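Botulinum neurotoxin type C1 (Clostridium botulinum, PDB 3R4S) is a neurotoxin of the zinc-protease type, whose receptor-binding part, the fragment crystallised here, binds sialic acid in keeping with ganglioside-dependent cell entry. Local coordinates at residues L117-K122 / V150-N155; N21-T26 / V33-D38; Q370-N375 / G411-L416. All blocks are in the same frame, centred on the assembly; numbering follows the deposited sequence.

Contact 1 of 3, residues L117-K122 / V150-N155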
# COMPACT_ATOMS: atom_id res chain seq x y z
N LEU A 117 2.71 14.81 2.60
CA LEU A 117 3.73 14.49 3.58
C LEU A 117 4.91 15.41 3.29
O LEU A 117 5.38 15.48 2.15
CB LEU A 117 4.14 13.01 3.54
CG LEU A 117 5.28 12.64 4.51
CD1 LEU A 117 5.08 11.28 5.14
CD2 LEU A 117 6.63 12.68 3.82
N VAL A 118 5.37 16.13 4.31
CA VAL A 118 6.33 17.20 4.11
C VAL A 118 7.65 16.93 4.84
O VAL A 118 7.66 16.62 6.03
CB VAL A 118 5.76 18.53 4.62
CG1 VAL A 118 6.70 19.67 4.31
CG2 VAL A 118 4.38 18.79 3.99
N PHE A 119 8.77 17.04 4.12
CA PHE A 119 10.09 17.03 4.75
C PHE A 119 10.62 18.45 4.81
O PHE A 119 10.56 19.17 3.82
CB PHE A 119 11.08 16.16 3.97
CG PHE A 119 12.48 16.22 4.52
CD1 PHE A 119 12.84 15.48 5.64
CD2 PHE A 119 13.43 17.04 3.93
CE1 PHE A 119 14.13 15.54 6.17
CE2 PHE A 119 14.73 17.11 4.44
CZ PHE A 119 15.07 16.37 5.57
N THR A 120 11.13 18.83 5.97
CA THR A 120 11.60 20.20 6.17
C THR A 120 13.00 20.27 6.76
O THR A 120 13.30 19.61 7.76
CB THR A 120 10.66 20.96 7.11
OG1 THR A 120 9.32 20.87 6.63
CG2 THR A 120 11.08 22.42 7.21
N LEU A 121 13.86 21.06 6.13
CA LEU A 121 15.10 21.50 6.78
C LEU A 121 14.78 22.81 7.50
O LEU A 121 14.31 23.76 6.87
CB LEU A 121 16.21 21.72 5.76
CG LEU A 121 16.88 20.47 5.16
CD1 LEU A 121 18.01 20.88 4.26
CD2 LEU A 121 17.39 19.53 6.24
N LYS A 122 15.00 22.85 8.80
CA LYS A 122 14.75 24.08 9.55
C LYS A 122 16.06 24.77 9.90
O LYS A 122 16.81 24.30 10.77
CB LYS A 122 13.93 23.80 10.81
CG LYS A 122 13.51 25.07 11.55
CD LYS A 122 12.79 24.74 12.84
CE LYS A 122 12.29 26.00 13.54
NZ LYS A 122 10.91 26.32 13.15
N VAL A 150 9.19 5.85 1.94
CA VAL A 150 9.72 7.19 1.78
C VAL A 150 11.24 7.15 1.70
O VAL A 150 11.91 6.39 2.41
CB VAL A 150 9.31 8.07 2.95
CG1 VAL A 150 10.10 9.39 2.94
CG2 VAL A 150 7.78 8.34 2.91
N THR A 151 11.80 7.97 0.82
CA THR A 151 13.23 8.22 0.89
C THR A 151 13.47 9.68 0.61
O THR A 151 13.07 10.20 -0.44
CB THR A 151 14.01 7.35 -0.10
OG1 THR A 151 13.53 6.00 -0.03
CG2 THR A 151 15.51 7.39 0.23
N VAL A 152 14.10 10.35 1.57
CA VAL A 152 14.50 11.73 1.41
C VAL A 152 16.02 11.77 1.27
O VAL A 152 16.73 11.10 2.04
CB VAL A 152 14.08 12.57 2.63
CG1 VAL A 152 14.76 13.93 2.61
CG2 VAL A 152 12.56 12.72 2.70
N THR A 153 16.53 12.51 0.29
CA THR A 153 17.98 12.71 0.21
C THR A 153 18.28 14.19 0.21
O THR A 153 17.51 14.99 -0.29
CB THR A 153 18.63 12.02 -1.02
OG1 THR A 153 18.23 12.68 -2.23
CG2 THR A 153 18.25 10.54 -1.09
N ASN A 154 19.41 14.54 0.81
CA ASN A 154 19.84 15.93 0.85
C ASN A 154 21.32 16.06 0.55
O ASN A 154 22.12 15.23 0.95
CB ASN A 154 19.57 16.53 2.21
CG ASN A 154 19.78 18.03 2.22
OD1 ASN A 154 20.72 18.55 2.84
ND2 ASN A 154 18.91 18.73 1.53
N ASN A 155 21.67 17.13 -0.16
CA ASN A 155 23.05 17.45 -0.48
C ASN A 155 23.18 18.97 -0.39
O ASN A 155 22.59 19.69 -1.19
CB ASN A 155 23.39 16.96 -1.89
CG ASN A 155 24.84 17.22 -2.27
OD1 ASN A 155 25.50 18.05 -1.67
ND2 ASN A 155 25.33 16.51 -3.27

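Contact 2 of 3, residues N21-T26 / V33-D38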
# COMPACT_ATOMS: atom_id res chain seq x y z
N ASN A 21 11.24 -8.35 19.89
CA ASN A 21 10.22 -7.51 20.52
C ASN A 21 10.77 -6.25 21.23
O ASN A 21 10.24 -5.82 22.26
CB ASN A 21 9.36 -8.33 21.48
CG ASN A 21 8.02 -7.66 21.77
OD1 ASN A 21 7.64 -7.46 22.93
ND2 ASN A 21 7.30 -7.30 20.71
N THR A 22 11.82 -5.66 20.66
CA THR A 22 12.44 -4.46 21.21
C THR A 22 12.87 -3.55 20.06
O THR A 22 13.41 -4.04 19.07
CB THR A 22 13.71 -4.80 22.00
OG1 THR A 22 13.47 -5.94 22.84
CG2 THR A 22 14.17 -3.63 22.86
N LEU A 23 12.64 -2.25 20.18
CA LEU A 23 13.16 -1.31 19.19
C LEU A 23 14.62 -1.00 19.50
O LEU A 23 14.95 -0.54 20.59
CB LEU A 23 12.34 -0.02 19.17
CG LEU A 23 10.91 -0.17 18.66
CD1 LEU A 23 10.16 1.15 18.79
CD2 LEU A 23 10.90 -0.63 17.21
N VAL A 24 15.50 -1.27 18.53
CA VAL A 24 16.94 -1.04 18.68
C VAL A 24 17.55 -0.40 17.45
O VAL A 24 17.01 -0.50 16.35
CB VAL A 24 17.71 -2.36 18.91
CG1 VAL A 24 17.29 -3.01 20.22
CG2 VAL A 24 17.51 -3.32 17.73
N ASP A 25 18.71 0.23 17.63
CA ASP A 25 19.56 0.63 16.51
C ASP A 25 20.54 -0.51 16.19
O ASP A 25 21.38 -0.85 17.01
CB ASP A 25 20.34 1.88 16.86
CG ASP A 25 21.36 2.25 15.81
OD1 ASP A 25 21.18 1.84 14.64
OD2 ASP A 25 22.35 2.94 16.14
N THR A 26 20.42 -1.08 15.00
CA THR A 26 21.28 -2.19 14.58
C THR A 26 22.42 -1.78 13.65
O THR A 26 23.06 -2.64 13.06
CB THR A 26 20.49 -3.26 13.80
OG1 THR A 26 19.92 -2.67 12.63
CG2 THR A 26 19.38 -3.86 14.66
N VAL A 33 17.51 4.06 22.25
CA VAL A 33 16.11 4.09 21.84
C VAL A 33 15.23 3.84 23.05
O VAL A 33 15.40 2.83 23.73
CB VAL A 33 15.80 3.01 20.80
CG1 VAL A 33 14.34 3.13 20.34
CG2 VAL A 33 16.76 3.08 19.62
N SER A 34 14.29 4.73 23.30
CA SER A 34 13.33 4.48 24.36
C SER A 34 11.89 4.67 23.89
O SER A 34 11.62 5.35 22.89
CB SER A 34 13.63 5.35 25.58
OG SER A 34 13.45 6.72 25.29
N GLU A 35 10.96 4.05 24.61
CA GLU A 35 9.53 4.19 24.32
C GLU A 35 8.80 4.74 25.52
O GLU A 35 9.14 4.43 26.67
CB GLU A 35 8.92 2.85 23.96
CG GLU A 35 9.31 2.33 22.61
CD GLU A 35 10.37 1.26 22.70
OE1 GLU A 35 10.10 0.10 22.29
OE2 GLU A 35 11.48 1.58 23.18
N GLU A 36 7.79 5.55 25.25
CA GLU A 36 6.88 6.06 26.26
C GLU A 36 5.48 5.97 25.71
O GLU A 36 5.27 6.12 24.51
CB GLU A 36 7.22 7.52 26.59
CG GLU A 36 8.61 7.72 27.16
CD GLU A 36 8.95 9.18 27.41
OE1 GLU A 36 8.02 10.01 27.43
OE2 GLU A 36 10.16 9.48 27.58
N GLY A 37 4.51 5.75 26.59
CA GLY A 37 3.12 5.71 26.19
C GLY A 37 2.75 4.44 25.45
O GLY A 37 3.41 3.40 25.59
N ASP A 38 1.71 4.52 24.64
CA ASP A 38 1.17 3.38 23.92
C ASP A 38 1.92 3.13 22.62
O ASP A 38 1.57 3.69 21.59
CB ASP A 38 -0.32 3.61 23.64
CG ASP A 38 -1.01 2.39 23.06
OD1 ASP A 38 -2.25 2.43 22.95
OD2 ASP A 38 -0.34 1.40 22.73
O HOH W 1 13.67 0.59 22.85
O HOH W 2 11.49 -1.65 23.22

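Contact 3 of 3, residues Q370-N375 / G411-L416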
# COMPACT_ATOMS: atom_id res chain seq x y z
N GLN A 370 -3.03 -9.50 -10.86
CA GLN A 370 -3.63 -9.99 -12.08
C GLN A 370 -4.04 -11.42 -11.81
O GLN A 370 -3.36 -12.14 -11.07
CB GLN A 370 -2.66 -9.90 -13.26
CG GLN A 370 -2.42 -8.46 -13.73
CD GLN A 370 -1.58 -8.41 -14.98
OE1 GLN A 370 -0.51 -8.99 -15.03
NE2 GLN A 370 -2.07 -7.71 -16.01
N ILE A 371 -5.17 -11.81 -12.38
CA ILE A 371 -5.75 -13.11 -12.07
C ILE A 371 -6.05 -13.84 -13.37
O ILE A 371 -6.77 -13.33 -14.23
CB ILE A 371 -7.01 -12.95 -11.21
CG1 ILE A 371 -6.69 -12.11 -9.97
CG2 ILE A 371 -7.57 -14.33 -10.82
CD1 ILE A 371 -7.93 -11.63 -9.21
N PHE A 372 -5.45 -15.00 -13.51
CA PHE A 372 -5.46 -15.72 -14.75
C PHE A 372 -6.28 -16.99 -14.60
O PHE A 372 -6.18 -17.67 -13.57
CB PHE A 372 -4.03 -16.09 -15.15
CG PHE A 372 -3.15 -14.90 -15.41
CD1 PHE A 372 -3.00 -14.40 -16.70
CD2 PHE A 372 -2.48 -14.27 -14.37
CE1 PHE A 372 -2.19 -13.30 -16.95
CE2 PHE A 372 -1.67 -13.17 -14.61
CZ PHE A 372 -1.52 -12.69 -15.90
N LYS A 373 -7.08 -17.30 -15.62
CA LYS A 373 -7.81 -18.57 -15.66
C LYS A 373 -6.84 -19.72 -15.84
O LYS A 373 -5.99 -19.69 -16.73
CB LYS A 373 -8.84 -18.57 -16.79
CG LYS A 373 -9.73 -19.82 -16.77
CD LYS A 373 -10.70 -19.79 -15.58
CE LYS A 373 -11.42 -21.14 -15.41
NZ LYS A 373 -10.50 -22.18 -14.84
N SER A 374 -6.96 -20.73 -14.98
CA SER A 374 -5.96 -21.77 -14.89
C SER A 374 -6.60 -23.15 -14.77
O SER A 374 -7.74 -23.25 -14.35
CB SER A 374 -5.10 -21.52 -13.65
OG SER A 374 -4.12 -22.53 -13.46
N ASN A 375 -5.85 -24.19 -15.13
CA ASN A 375 -6.26 -25.55 -14.78
C ASN A 375 -5.68 -25.93 -13.40
O ASN A 375 -4.99 -25.12 -12.77
CB ASN A 375 -5.89 -26.57 -15.87
CG ASN A 375 -4.38 -26.77 -16.01
OD1 ASN A 375 -3.59 -25.88 -15.68
ND2 ASN A 375 -3.98 -27.94 -16.49
N GLY A 411 -8.39 -16.81 -25.63
CA GLY A 411 -7.67 -16.58 -26.89
C GLY A 411 -6.31 -15.99 -26.55
O GLY A 411 -5.72 -16.35 -25.53
N ASN A 412 -5.81 -15.08 -27.38
CA ASN A 412 -4.54 -14.44 -27.07
C ASN A 412 -4.68 -13.34 -26.03
O ASN A 412 -4.73 -12.16 -26.37
CB ASN A 412 -3.85 -13.87 -28.32
CG ASN A 412 -2.53 -13.20 -27.99
OD1 ASN A 412 -1.93 -13.49 -26.95
ND2 ASN A 412 -2.07 -12.30 -28.85
N TYR A 413 -4.72 -13.72 -24.76
CA TYR A 413 -4.96 -12.73 -23.72
C TYR A 413 -3.76 -11.80 -23.51
O TYR A 413 -3.90 -10.75 -22.89
CB TYR A 413 -5.34 -13.42 -22.41
CG TYR A 413 -4.25 -14.31 -21.87
CD1 TYR A 413 -3.23 -13.79 -21.09
CD2 TYR A 413 -4.24 -15.67 -22.15
CE1 TYR A 413 -2.22 -14.61 -20.60
CE2 TYR A 413 -3.23 -16.50 -21.65
CZ TYR A 413 -2.22 -15.95 -20.89
OH TYR A 413 -1.21 -16.73 -20.40
N ALA A 414 -2.61 -12.19 -24.05
CA ALA A 414 -1.39 -11.39 -23.89
C ALA A 414 -1.60 -9.93 -24.25
O ALA A 414 -1.00 -9.04 -23.66
CB ALA A 414 -0.25 -11.97 -24.72
N SER A 415 -2.46 -9.67 -25.23
CA SER A 415 -2.68 -8.30 -25.67
C SER A 415 -3.31 -7.42 -24.58
O SER A 415 -3.29 -6.19 -24.68
CB SER A 415 -3.54 -8.27 -26.94
OG SER A 415 -4.87 -8.67 -26.65
N LEU A 416 -3.84 -8.05 -23.54
CA LEU A 416 -4.51 -7.31 -22.46
C LEU A 416 -3.61 -7.14 -21.24
O LEU A 416 -4.00 -6.52 -20.25
CB LEU A 416 -5.79 -8.06 -22.06
CG LEU A 416 -7.06 -7.29 -21.71
CD1 LEU A 416 -7.35 -6.21 -22.74
CD2 LEU A 416 -8.23 -8.27 -21.59

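Contact 1 of 3, residues L117-K122 / V150-N155
The amide of Asn154 meets the side chain of Leu121 across this contact: ND2 of Asn154 lies 3.6 Å from Leu121 CD1. That methyl is almost as close to Asn154 OD1, at 3.8 Å, and to Asn154 CG, so it stands off the plane of the amide and not beside a single N-H. Such a neighbour can offer ND2 no acceptor, and the nitrogen, buried by the contact, has no polar partner in the model. Leu121 and Asn154 approach from opposite directions, the leucine reaching across from its own strand. One residue pair along, Val152 packs on Phe119. Its CG1 sits 3.5 Å from the centroid of the Phe119 ring and only 7° off the ring normal, which defines a CH-pi contact over the face; the closest atom of the ring to Val152 CG1 is Phe119 CD2, at 3.6 Å. In Phe119 a chi1 of 175° carries the ring toward the other strand, and a chi2 of 80° turns its face to Val152 CG1. Val152 CG2 rests beside the root of the ring, 4.0 Å from Phe119 CB. The CA atoms of Phe119 and Val152 are 7.7 Å apart and those of Leu121 and Asn154 9.4 Å, too far for hydrogen-bonded neighbours in a sheet. No hydrogen bond crosses. Strand 116-124 is instead hydrogen-bonded between strands 108-113 and 127-134, whereas strand 148-155 lies between 77-87 and 159-164. With these separate pairings and alternate side chains meeting between the strands, two sheets are packed face to face, in agreement with the concanavalin-like sandwich of this family. Met160 of strand 159-164 touches both Phe119 and Asn154, while Phe78 and Val174 also pack on Asn154 and Trp108 on Leu121.

Contact 2 of 3, residues N21-T26 / V33-D38
Leu23 meets Val33 with its CB and carbonyl O, and Glu35 with its CD1. Leu23 CB lies 3.9 Å from Val33 CG1. Leu23 O is 3.7 Å from Val33 CB. On the other side chain, Leu23 CD1 comes within 3.7 Å of Glu35 OE1, which is possible because the Glu35 chain bends at chi2 (102°), drawing the carboxylate back over the leucine. Val33 CG2 reaches on toward the backbone N of Asp25, at 4.0 Å. Further out come two waters. One lies 2.8 Å from Leu23 O and may donate to it, though it has more acceptors nearby than protons; the other accepts a weak bond from Leu23 N at 3.3 Å. Both lie beside the Glu35 carboxylate, at separations too short to be trusted in detail. Strands 23-25 and 33-36 run antiparallel (157°) with axes 6.9 Å apart. Each belongs to a different sheet: Val24 bonds to Gln17, and Ser34 to Ile62. Asp25, held by Ser27 OG and by the backbone N of Ser15 and Ala31, ties its strand to the turn that leads toward Val33. With no direct hydrogen bond between the edges, apolar contact of Leu23 with Val33 is the firm part of the join; a water-mediated link through Glu35 is probable but poorly defined.

Contact 3 of 3, residues Q370-N375 / G411-L416
Strand 370-374 faces a 3-10 segment, residues 413-416, with the CA atoms of Phe372 and Tyr413 9.5 Å apart and no hydrogen bond between the two. The gap is spanned by two rings. CE1 of Tyr413 lies 3.9 Å from Phe372 CE1, coming in at the edge of the phenylalanine ring, near its plane. With centroids 5.9 Å apart and planes at 64°, the pair is oblique, and the two side chains cross at about a right angle. Tyr413 takes the crowded position, its CG between the backbone N and the carbonyl carbon (chi1 62°), which throws the ring back toward the strand. Both segments belong to the C-terminal receptor-binding domain, a beta-trefoil by family. Here a loop between strands 401-409 and 424-428 folds over a strand that is hydrogen-bonded to both 356-362 and 381-392. The loop carries its own backbone order: Asn412 is the centre of an inverse gamma turn, and Leu416 N bonds to Tyr413 O at 2.8 Å, a closure that sets the tyrosine at the start of the 3-10 turn. Ile381 touches both aromatic side chains, and Leu417 touches Phe372. Two residues back along the strand, Gln370 NE2 donates to Leu417 O and bonds to Thr422 OG1, fastening the same loop by polar means.

How the contacts relate
Contacts 1 and 2 lie in the N-terminal receptor-binding region, in series along the chain, and draw on the same two sheets: contact 1 joins their faces, contact 2 their edges. Their centres are 23 Å apart and their nearest atoms about 16 Å, so they do not touch. Contact 3 is in the C-terminal region, on the opposite side of the chain's centre, with centres 42 Å from contact 1 and 47 Å from contact 2. Both sialic acid pockets belong to that C-terminal region too, with residues such as Tyr265 and Tyr309, but no residue of any contact lines them. Ile371 touches Phe310 on strand 307-314, which carries Tyr309, Asp311 and Ile314.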